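Local coordinates for YjbQ family protein (Sulfolobus solfataricus, PDB 1VPH) that is of unknown function but forms a trimer of the YjbQ (UPF0047) family and carries a metal site modelled as potassium, at residues M13-D18 / T143-G148; I50-V55 / E110-V115; S58-V63 / I128-L133; D95-A100 / E132-R137. All blocks are in the same frame, centred on the assembly; numbering follows the deposited sequence.

Contact 1: M13-D18 / T143-G148; sequences MKVYFD and TVEILG
Lys-14 N donates a hydrogen bond to Gly-148 O over 2.7 Å, the shortest bond of an antiparallel pairing that runs on through Tyr-16 with Ile-146 and Asp-18 with Val-144. Glycine suits position 148: at its backbone angles a CB would collide with the carbonyl oxygen of the residue before. On the face carrying Val-15, Phe-17, Glu-145 and Leu-147, the Phe-17 ring and the Glu-145 side chain lie alongside each other. Glu-145 CG sits over one face of the ring, and the carboxylate follows, 30° from the ring plane, with CD 3.3 Å from Phe-17 CE1. The extended glutamate chain carries OE2 on to Val-15 CG1, also at 3.3 Å. With alanine at Glu-145, the Phe-17 ring, no longer flanked by this side chain, would probably be freer to turn beside Val-115 of the second subunit. On the other face the Tyr-16 ring and Ile-146 point the same way, Ile-146 CD1 reaching the ring edge 3.9 Å from Tyr-16 CD2; helix 34-44 touches both. This is a regular antiparallel strand pair at the margin of a five-stranded sheet, with strand 14-24 as an outermost strand within the chain.

Contact 2: I50-V55 / E110-V115; sequences ICLIFV and ERVFPV
Glu-110 folds back on itself beside Leu-52 and Phe-54: its CG stands between the backbone N and the carbonyl carbon (chi1 87°), and a second bend (chi2 -87°) turns the carboxylate along the sheet. The turn sets CG against Leu-52 CD1, which also lies 3.7 Å from Glu-110 CB, while the same CB comes up to the edge of the Phe-54 ring, 3.8 Å from Phe-54 CD1. Carboxylate and ring lie only 18° from parallel, although the two side chains cross at a slant. Leu-52 CD1 also meets Val-112 CG2 at 3.8 Å, so one methyl touches two same-face residues, Glu-110 and Val-112, of the opposing strand. On the other face, Ile-53 CD1 packs against Phe-113 CD1 at 3.5 Å, and Cys-51 CB meets Val-115 CG2. Branched and aromatic residues suit this face because helix 34-44 and strand 60-65 close over parts of it.

The backbone registers Cys-51 with Phe-113 and Ile-53 with Arg-111 in hydrogen-bonded pairs, both bonds of the Cys-51/Phe-113 pair being 2.8 Å, N to O. Pro-114 stands across from Ile-50 in a non-hydrogen-bonded pair, where a missing N-H costs this pairing nothing. Arg-111 curls back so that NH1 reaches Glu-110 O, 3.0 Å away and above the carbonyl plane; Leu-107 O takes a second bond from NH1. These buried polar groups have partners: Arg-111 NH1 as above, and Glu-110 OE2, which accepts from Val-112 N of the second subunit, so the contact's one acidic side chain joins two subunits.

Contact 3: S58-V63 / I128-L133; sequences STAAIV and IFLVEL. With PO4 (phosphate ion), chain L.
Val-63 and Val-131 cross at about a right angle, CG2 against CG2 at 3.5 Å, while the CB of Phe-129 lies obliquely beside the same Val-63 methyl. The phenyl group swings away from the strand 60-65 side, leaving only its edge near Val-63 O. Small Ala-61 completes this face, next to Leu-107 of helix 98-107. Through the backbone Ala-61 pairs tightly with Val-131, whose N reaches Ala-61 O at 2.7 Å in a nearly straight bond (174°). The strands belong to a three-stranded antiparallel sheet, with 127-132 in the middle between 29-32 and 60-65. Its other face carries Ile-62 and Leu-130, their CD1 methyls 4.1 Å apart; Ile-62 packs on Ile-53 and Val-55, and Leu-130 on Val-55, of the larger sheet. Beyond the strand, Leu-133 N still reaches Thr-59 O, at a longer 3.3 Å. Ser-58 and Thr-59 each fold the hydroxyl over the backbone (chi1 70° and 64°), so that in each residue hydroxyl and N-H meet the same phosphate oxygen: O2 for Ser-58, with OG at 2.7 Å, and O4 for Thr-59, with OG1 at 2.8 Å. Arg-137, Arg-140 and His-57 also bind this phosphate, probably from the crystallisation liquor.

Contact 4: D95-A100 / E132-R137; sequences DDNAHA and ELDGPR. With K (potassium ion), chain K; PO4 (phosphate ion), chain L.
His-99 presents the edge of its ring to Leu-133, NE2 donating a hydrogen bond to the carbonyl O at 2.9 Å with that oxygen 26° out of the ring plane; Ala-100 CB lies over one ring face, near the rim, and is small enough to pack on Leu-133 CB at 3.7 Å. The Arg-137 guanidinium uses its edge twice. NE and NH2 grip Asp-134 side-on, one at the backbone O and the other at OD2, while NH1 and NH2 both reach phosphate O1, NH2 at 3.1 Å. The Asn-97 amide crosses the Asp-134 carboxylate, their planes 61° apart, so ND2 descends on OD2 from above the carboxylate plane, 3.0 Å away. With alanine at Asp-134, Arg-137, keeping the backbone O, would probably be less firmly placed and the Asn-97 amide freer to turn. Asparagine suits its place because OD1 binds the ion, modelled as potassium, at 2.3 Å, beside Asp-95 OD2 at 2.4 Å; such bonds are unusually short for potassium, so its identity is doubtful. His-91 and His-101 complete this metal site, with Asp-134 in its second shell, beside an anion-binding site at Arg-137 and Arg-140 whose phosphate probably came from the crystallisation liquor.

How the contacts relate
Contacts 1 and 2 are successive strand pairs of one sheet, their centres 9 Å apart, stitched by Thr-143 N to Phe-54 O at 2.7 Å, a probable hydrogen bond. Both also touch the third subunit. Contact 3 belongs to the smaller sheet, about 13 Å from contact 2 between centres, and meets it where Val-55 CG1 packs on Ile-62 CD1 at 3.6 Å. Contacts 3 and 4 share Glu-132 and Leu-133; their centres are about 11 Å apart, and both bind the phosphate, through Ser-58 and Thr-59 in one and Arg-137 in the other. Contact 4, which supplies two ligands of the modelled potassium, is centred about 29 Å from the centre of contact 1, on the opposite side of the chain's centre.

Contact 1: M13-D18 / T143-G148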
# COMPACT_ATOMS: atom_id res chain seq x y z
N MET C 13 -11.12 -21.70 -4.31
CA MET C 13 -10.04 -20.84 -3.89
C MET C 13 -8.83 -21.70 -3.48
O MET C 13 -9.04 -22.61 -2.70
CB MET C 13 -10.61 -19.97 -2.72
CG MET C 13 -9.66 -19.18 -1.83
SD MET C 13 -8.50 -18.22 -2.81
CE MET C 13 -9.46 -17.15 -3.88
N LYS C 14 -7.63 -21.50 -4.08
CA LYS C 14 -6.38 -22.16 -3.67
C LYS C 14 -5.61 -21.08 -2.94
O LYS C 14 -5.64 -19.91 -3.34
CB LYS C 14 -5.61 -22.61 -4.88
CG LYS C 14 -6.35 -23.62 -5.75
CD LYS C 14 -5.67 -23.79 -7.12
CE LYS C 14 -6.62 -24.47 -8.15
NZ LYS C 14 -7.98 -23.80 -8.10
N VAL C 15 -4.98 -21.45 -1.83
CA VAL C 15 -4.09 -20.52 -1.11
C VAL C 15 -2.75 -21.22 -0.89
O VAL C 15 -2.71 -22.33 -0.41
CB VAL C 15 -4.65 -20.06 0.28
CG1 VAL C 15 -3.66 -19.11 0.98
CG2 VAL C 15 -6.01 -19.46 0.19
N TYR C 16 -1.64 -20.58 -1.29
CA TYR C 16 -0.34 -21.23 -1.24
C TYR C 16 0.58 -20.25 -0.55
O TYR C 16 0.56 -19.07 -0.87
CB TYR C 16 0.15 -21.49 -2.66
CG TYR C 16 1.49 -22.18 -2.72
CD1 TYR C 16 1.58 -23.58 -2.67
CD2 TYR C 16 2.69 -21.44 -2.84
CE1 TYR C 16 2.80 -24.22 -2.72
CE2 TYR C 16 3.91 -22.08 -2.90
CZ TYR C 16 3.97 -23.47 -2.84
OH TYR C 16 5.19 -24.12 -2.94
N PHE C 17 1.38 -20.76 0.39
CA PHE C 17 2.30 -19.98 1.17
C PHE C 17 3.72 -20.45 0.94
O PHE C 17 4.01 -21.64 0.86
CB PHE C 17 2.00 -20.17 2.68
CG PHE C 17 0.86 -19.33 3.22
CD1 PHE C 17 1.02 -17.96 3.42
CD2 PHE C 17 -0.33 -19.93 3.62
CE1 PHE C 17 -0.02 -17.19 3.93
CE2 PHE C 17 -1.38 -19.16 4.16
CZ PHE C 17 -1.23 -17.81 4.30
N ASP C 18 4.64 -19.50 0.88
CA ASP C 18 6.02 -19.83 1.00
C ASP C 18 6.70 -18.63 1.67
O ASP C 18 6.04 -17.62 1.98
CB ASP C 18 6.58 -20.15 -0.40
CG ASP C 18 7.56 -21.33 -0.36
OD1 ASP C 18 8.39 -21.32 0.56
OD2 ASP C 18 7.46 -22.25 -1.21
N THR C 143 6.87 -13.23 3.89
CA THR C 143 5.85 -14.19 3.51
C THR C 143 5.41 -13.92 2.11
O THR C 143 5.15 -12.76 1.76
CB THR C 143 4.62 -14.02 4.43
OG1 THR C 143 5.06 -14.27 5.77
CG2 THR C 143 3.50 -14.97 4.07
N VAL C 144 5.28 -14.99 1.33
CA VAL C 144 4.75 -14.87 -0.01
C VAL C 144 3.50 -15.72 -0.03
O VAL C 144 3.58 -16.90 0.18
CB VAL C 144 5.74 -15.34 -1.07
CG1 VAL C 144 5.18 -15.22 -2.48
CG2 VAL C 144 7.10 -14.56 -0.94
N GLU C 145 2.37 -15.10 -0.32
CA GLU C 145 1.11 -15.84 -0.38
C GLU C 145 0.48 -15.68 -1.76
O GLU C 145 0.30 -14.56 -2.23
CB GLU C 145 0.20 -15.32 0.70
CG GLU C 145 -1.08 -16.12 0.87
CD GLU C 145 -2.04 -15.50 1.90
OE1 GLU C 145 -1.67 -14.52 2.60
OE2 GLU C 145 -3.16 -16.04 2.05
N ILE C 146 0.14 -16.79 -2.41
CA ILE C 146 -0.58 -16.76 -3.66
C ILE C 146 -2.01 -17.25 -3.38
O ILE C 146 -2.21 -18.22 -2.69
CB ILE C 146 0.08 -17.59 -4.79
CG1 ILE C 146 1.54 -17.10 -5.02
CG2 ILE C 146 -0.64 -17.34 -6.08
CD1 ILE C 146 2.53 -17.81 -4.23
N LEU C 147 -2.98 -16.52 -3.90
CA LEU C 147 -4.39 -16.87 -3.66
C LEU C 147 -5.13 -16.75 -4.98
O LEU C 147 -4.95 -15.76 -5.67
CB LEU C 147 -4.92 -15.93 -2.58
CG LEU C 147 -6.24 -16.14 -1.84
CD1 LEU C 147 -6.11 -15.81 -0.39
CD2 LEU C 147 -7.34 -15.27 -2.45
N GLY C 148 -5.90 -17.77 -5.38
CA GLY C 148 -6.58 -17.77 -6.67
C GLY C 148 -6.94 -19.16 -7.15
O GLY C 148 -7.14 -20.05 -6.33

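Contact 2: I50-V55 / E110-V115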
# COMPACT_ATOMS: atom_id res chain seq x y z
N ILE C 50 -3.87 -13.43 -6.95
CA ILE C 50 -3.05 -12.37 -6.43
C ILE C 50 -1.85 -12.94 -5.71
O ILE C 50 -1.85 -14.10 -5.28
CB ILE C 50 -3.82 -11.40 -5.49
CG1 ILE C 50 -4.44 -12.15 -4.32
CG2 ILE C 50 -4.94 -10.67 -6.26
CD1 ILE C 50 -4.86 -11.25 -3.18
N CYS C 51 -0.80 -12.13 -5.62
CA CYS C 51 0.38 -12.51 -4.88
C CYS C 51 0.62 -11.38 -3.87
O CYS C 51 0.85 -10.21 -4.27
CB CYS C 51 1.55 -12.70 -5.80
SG CYS C 51 3.12 -12.93 -4.95
N LEU C 52 0.51 -11.73 -2.59
CA LEU C 52 0.83 -10.90 -1.46
C LEU C 52 2.27 -11.16 -1.01
O LEU C 52 2.63 -12.28 -0.70
CB LEU C 52 -0.12 -11.21 -0.28
CG LEU C 52 0.11 -10.48 1.05
CD1 LEU C 52 -0.07 -8.94 0.92
CD2 LEU C 52 -0.78 -10.99 2.19
N ILE C 53 3.07 -10.09 -0.94
CA ILE C 53 4.43 -10.16 -0.44
C ILE C 53 4.49 -9.27 0.79
O ILE C 53 4.28 -8.05 0.68
CB ILE C 53 5.41 -9.60 -1.50
CG1 ILE C 53 5.25 -10.35 -2.83
CG2 ILE C 53 6.84 -9.66 -0.99
CD1 ILE C 53 4.59 -9.55 -3.91
N PHE C 54 4.75 -9.86 1.94
CA PHE C 54 4.47 -9.26 3.27
C PHE C 54 5.62 -9.51 4.24
O PHE C 54 6.13 -10.63 4.30
CB PHE C 54 3.15 -9.82 3.81
CG PHE C 54 2.80 -9.37 5.21
CD1 PHE C 54 2.06 -8.21 5.45
CD2 PHE C 54 3.22 -10.11 6.31
CE1 PHE C 54 1.77 -7.82 6.76
CE2 PHE C 54 2.92 -9.69 7.63
CZ PHE C 54 2.19 -8.57 7.83
N VAL C 55 6.04 -8.46 4.94
CA VAL C 55 7.01 -8.61 6.04
C VAL C 55 6.32 -8.36 7.37
O VAL C 55 5.64 -7.34 7.60
CB VAL C 55 8.24 -7.72 5.93
CG1 VAL C 55 8.98 -8.03 4.68
CG2 VAL C 55 7.87 -6.31 5.92
N GLU C 110 3.64 -4.46 2.93
CA GLU C 110 3.20 -5.39 1.86
C GLU C 110 3.02 -4.76 0.52
O GLU C 110 2.77 -3.55 0.44
CB GLU C 110 1.91 -6.11 2.23
CG GLU C 110 0.59 -5.42 1.91
CD GLU C 110 0.09 -4.46 3.01
OE1 GLU C 110 0.55 -4.58 4.17
OE2 GLU C 110 -0.79 -3.61 2.70
N ARG C 111 3.15 -5.58 -0.52
CA ARG C 111 2.72 -5.20 -1.81
C ARG C 111 1.91 -6.37 -2.38
O ARG C 111 2.11 -7.51 -2.03
CB ARG C 111 3.91 -4.85 -2.69
CG ARG C 111 4.62 -3.56 -2.41
CD ARG C 111 3.71 -2.34 -2.56
NE ARG C 111 4.50 -1.13 -2.34
CZ ARG C 111 4.68 -0.52 -1.19
NH1 ARG C 111 4.14 -0.97 -0.08
NH2 ARG C 111 5.42 0.60 -1.16
N VAL C 112 0.95 -6.04 -3.22
CA VAL C 112 0.04 -7.05 -3.82
C VAL C 112 0.18 -6.94 -5.34
O VAL C 112 0.11 -5.82 -5.90
CB VAL C 112 -1.38 -6.85 -3.41
CG1 VAL C 112 -2.28 -7.90 -4.05
CG2 VAL C 112 -1.48 -6.90 -1.90
N PHE C 113 0.46 -8.07 -5.98
CA PHE C 113 0.61 -8.12 -7.44
C PHE C 113 -0.49 -9.02 -8.04
O PHE C 113 -0.95 -9.97 -7.38
CB PHE C 113 1.97 -8.70 -7.86
CG PHE C 113 3.11 -7.74 -7.74
CD1 PHE C 113 3.59 -7.39 -6.51
CD2 PHE C 113 3.71 -7.21 -8.89
CE1 PHE C 113 4.62 -6.49 -6.40
CE2 PHE C 113 4.74 -6.32 -8.79
CZ PHE C 113 5.21 -5.97 -7.53
N PRO C 114 -0.91 -8.74 -9.29
CA PRO C 114 -1.76 -9.69 -9.95
C PRO C 114 -0.94 -10.89 -10.40
O PRO C 114 0.25 -10.77 -10.63
CB PRO C 114 -2.29 -8.95 -11.19
CG PRO C 114 -1.86 -7.54 -11.04
CD PRO C 114 -0.63 -7.60 -10.18
N VAL C 115 -1.62 -12.03 -10.46
CA VAL C 115 -1.09 -13.25 -11.05
C VAL C 115 -2.07 -13.63 -12.15
O VAL C 115 -3.26 -13.73 -11.91
CB VAL C 115 -0.95 -14.37 -9.99
CG1 VAL C 115 -0.57 -15.72 -10.67
CG2 VAL C 115 0.06 -13.98 -8.96

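Contact 3: S58-V63 / I128-L133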
# COMPACT_ATOMS: atom_id res chain seq x y z
N SER C 58 8.46 -4.41 11.81
CA SER C 58 8.06 -3.02 11.88
C SER C 58 9.18 -2.05 11.47
O SER C 58 8.94 -0.82 11.43
CB SER C 58 7.58 -2.76 13.31
OG SER C 58 8.70 -2.79 14.18
N THR C 59 10.37 -2.56 11.12
CA THR C 59 11.49 -1.71 10.71
C THR C 59 12.06 -2.13 9.34
O THR C 59 13.17 -1.76 8.95
CB THR C 59 12.57 -1.73 11.80
OG1 THR C 59 13.10 -3.04 11.94
CG2 THR C 59 12.00 -1.24 13.11
N ALA C 60 11.25 -2.88 8.62
CA ALA C 60 11.46 -3.20 7.24
C ALA C 60 10.17 -3.01 6.44
O ALA C 60 9.06 -2.87 7.00
CB ALA C 60 12.00 -4.62 7.09
N ALA C 61 10.31 -2.96 5.12
CA ALA C 61 9.17 -2.76 4.25
C ALA C 61 9.34 -3.54 2.95
O ALA C 61 10.40 -4.11 2.70
CB ALA C 61 8.96 -1.25 3.94
N ILE C 62 8.29 -3.52 2.13
CA ILE C 62 8.32 -4.14 0.78
C ILE C 62 7.96 -3.08 -0.20
O ILE C 62 6.96 -2.40 0.02
CB ILE C 62 7.32 -5.30 0.66
CG1 ILE C 62 7.72 -6.49 1.60
CG2 ILE C 62 7.22 -5.80 -0.78
CD1 ILE C 62 9.10 -7.19 1.22
N VAL C 63 8.80 -2.87 -1.24
CA VAL C 63 8.48 -1.92 -2.31
C VAL C 63 8.70 -2.55 -3.66
O VAL C 63 9.28 -3.61 -3.78
CB VAL C 63 9.28 -0.56 -2.21
CG1 VAL C 63 8.95 0.12 -0.92
CG2 VAL C 63 10.78 -0.77 -2.40
N ILE C 128 10.85 -6.38 -7.16
CA ILE C 128 10.35 -6.41 -5.79
C ILE C 128 11.51 -6.39 -4.81
O ILE C 128 12.45 -7.21 -4.92
CB ILE C 128 9.55 -7.66 -5.54
CG1 ILE C 128 8.40 -7.78 -6.56
CG2 ILE C 128 9.01 -7.63 -4.14
CD1 ILE C 128 7.54 -8.97 -6.39
N PHE C 129 11.46 -5.47 -3.84
CA PHE C 129 12.55 -5.31 -2.87
C PHE C 129 12.10 -5.38 -1.43
O PHE C 129 11.10 -4.78 -1.01
CB PHE C 129 13.25 -3.98 -3.04
CG PHE C 129 13.94 -3.78 -4.38
CD1 PHE C 129 15.24 -4.19 -4.57
CD2 PHE C 129 13.28 -3.12 -5.38
CE1 PHE C 129 15.87 -3.96 -5.78
CE2 PHE C 129 13.88 -2.92 -6.59
CZ PHE C 129 15.15 -3.33 -6.80
N LEU C 130 12.89 -6.07 -0.65
CA LEU C 130 12.88 -5.92 0.79
C LEU C 130 13.63 -4.65 1.12
O LEU C 130 14.79 -4.44 0.65
CB LEU C 130 13.59 -7.11 1.45
CG LEU C 130 13.75 -6.80 2.95
CD1 LEU C 130 12.38 -6.88 3.60
CD2 LEU C 130 14.73 -7.74 3.61
N VAL C 131 13.00 -3.78 1.90
CA VAL C 131 13.66 -2.54 2.32
C VAL C 131 14.07 -2.74 3.78
O VAL C 131 13.21 -2.94 4.64
CB VAL C 131 12.73 -1.26 2.20
CG1 VAL C 131 13.57 0.02 2.48
CG2 VAL C 131 12.02 -1.15 0.90
N GLU C 132 15.38 -2.75 4.04
CA GLU C 132 15.90 -2.82 5.38
C GLU C 132 16.23 -1.44 5.84
O GLU C 132 16.90 -0.69 5.09
CB GLU C 132 17.20 -3.64 5.43
CG GLU C 132 17.94 -3.53 6.75
CD GLU C 132 17.14 -4.20 7.86
OE1 GLU C 132 17.31 -5.42 7.99
OE2 GLU C 132 16.33 -3.53 8.55
N LEU C 133 15.72 -1.07 7.01
CA LEU C 133 16.00 0.27 7.59
C LEU C 133 16.67 0.23 8.93
O LEU C 133 17.06 1.30 9.44
CB LEU C 133 14.71 1.13 7.71
CG LEU C 133 13.92 1.46 6.44
CD1 LEU C 133 12.84 2.50 6.68
CD2 LEU C 133 14.86 1.93 5.30
P PO4 L . 11.08 -5.73 13.69
O1 PO4 L . 12.21 -5.50 14.62
O2 PO4 L . 9.75 -5.30 14.32
O3 PO4 L . 10.87 -7.20 13.44
O4 PO4 L . 11.36 -5.18 12.32

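Contact 4: D95-A100 / E132-R137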
# COMPACT_ATOMS: atom_id res chain seq x y z
N ASP C 95 14.74 2.86 22.10
CA ASP C 95 15.46 2.19 21.07
C ASP C 95 16.25 3.27 20.33
O ASP C 95 16.28 4.42 20.76
CB ASP C 95 14.43 1.55 20.20
CG ASP C 95 14.85 0.21 19.69
OD1 ASP C 95 16.07 -0.08 19.59
OD2 ASP C 95 13.91 -0.55 19.34
N ASP C 96 17.03 2.90 19.34
CA ASP C 96 17.67 3.84 18.43
C ASP C 96 17.24 3.68 17.01
O ASP C 96 18.07 3.82 16.10
CB ASP C 96 19.19 3.52 18.46
CG ASP C 96 19.52 2.02 18.03
OD1 ASP C 96 18.63 1.24 17.61
OD2 ASP C 96 20.71 1.62 18.14
N ASN C 97 15.98 3.35 16.77
CA ASN C 97 15.57 3.02 15.41
C ASN C 97 14.22 3.64 15.04
O ASN C 97 13.53 3.12 14.19
CB ASN C 97 15.57 1.51 15.23
CG ASN C 97 14.51 0.82 16.04
OD1 ASN C 97 13.84 1.42 16.91
ND2 ASN C 97 14.36 -0.48 15.81
N ALA C 98 13.85 4.75 15.70
CA ALA C 98 12.61 5.46 15.38
C ALA C 98 12.50 5.70 13.90
O ALA C 98 11.45 5.47 13.35
CB ALA C 98 12.50 6.75 16.12
N HIS C 99 13.59 6.15 13.28
CA HIS C 99 13.58 6.44 11.85
C HIS C 99 13.11 5.24 11.05
O HIS C 99 12.38 5.39 10.05
CB HIS C 99 14.98 6.84 11.40
CG HIS C 99 15.93 5.67 11.30
ND1 HIS C 99 16.60 5.17 12.39
CD2 HIS C 99 16.21 4.84 10.26
CE1 HIS C 99 17.32 4.13 12.01
NE2 HIS C 99 17.10 3.90 10.73
N ALA C 100 13.53 4.04 11.46
CA ALA C 100 13.22 2.81 10.74
C ALA C 100 11.74 2.49 10.81
O ALA C 100 11.12 2.11 9.82
CB ALA C 100 14.05 1.64 11.31
N GLU C 132 15.38 -2.75 4.04
CA GLU C 132 15.90 -2.82 5.38
C GLU C 132 16.23 -1.44 5.84
O GLU C 132 16.90 -0.69 5.09
CB GLU C 132 17.20 -3.64 5.43
CG GLU C 132 17.94 -3.53 6.75
CD GLU C 132 17.14 -4.20 7.86
OE1 GLU C 132 17.31 -5.42 7.99
OE2 GLU C 132 16.33 -3.53 8.55
N LEU C 133 15.72 -1.07 7.01
CA LEU C 133 16.00 0.27 7.59
C LEU C 133 16.67 0.23 8.93
O LEU C 133 17.06 1.30 9.44
CB LEU C 133 14.71 1.13 7.71
CG LEU C 133 13.92 1.46 6.44
CD1 LEU C 133 12.84 2.50 6.68
CD2 LEU C 133 14.86 1.93 5.30
N ASP C 134 16.83 -0.96 9.49
CA ASP C 134 17.46 -1.15 10.80
C ASP C 134 18.38 -2.39 10.80
O ASP C 134 18.39 -3.17 11.74
CB ASP C 134 16.38 -1.27 11.89
CG ASP C 134 16.94 -1.13 13.32
OD1 ASP C 134 17.84 -0.30 13.56
OD2 ASP C 134 16.46 -1.82 14.22
N GLY C 135 19.20 -2.53 9.76
CA GLY C 135 20.15 -3.67 9.71
C GLY C 135 21.42 -3.36 10.49
O GLY C 135 21.57 -2.27 11.05
N PRO C 136 22.33 -4.35 10.58
CA PRO C 136 22.18 -5.68 10.04
C PRO C 136 21.20 -6.50 10.87
O PRO C 136 21.12 -6.33 12.07
CB PRO C 136 23.58 -6.26 10.12
CG PRO C 136 24.25 -5.49 11.21
CD PRO C 136 23.61 -4.17 11.29
N ARG C 137 20.43 -7.34 10.19
CA ARG C 137 19.53 -8.27 10.86
C ARG C 137 19.84 -9.62 10.27
O ARG C 137 20.00 -9.69 9.05
CB ARG C 137 18.08 -7.95 10.53
CG ARG C 137 17.54 -6.63 11.10
CD ARG C 137 17.73 -6.50 12.56
NE ARG C 137 16.93 -5.39 13.07
CZ ARG C 137 15.68 -5.51 13.52
NH1 ARG C 137 15.06 -6.68 13.55
NH2 ARG C 137 15.03 -4.44 13.93
K K K . 12.18 0.19 17.85
P PO4 L . 11.08 -5.73 13.69
O1 PO4 L . 12.21 -5.50 14.62
O2 PO4 L . 9.75 -5.30 14.32
O3 PO4 L . 10.87 -7.20 13.44
O4 PO4 L . 11.36 -5.18 12.32
O HOH W 1 10.84 -0.67 19.14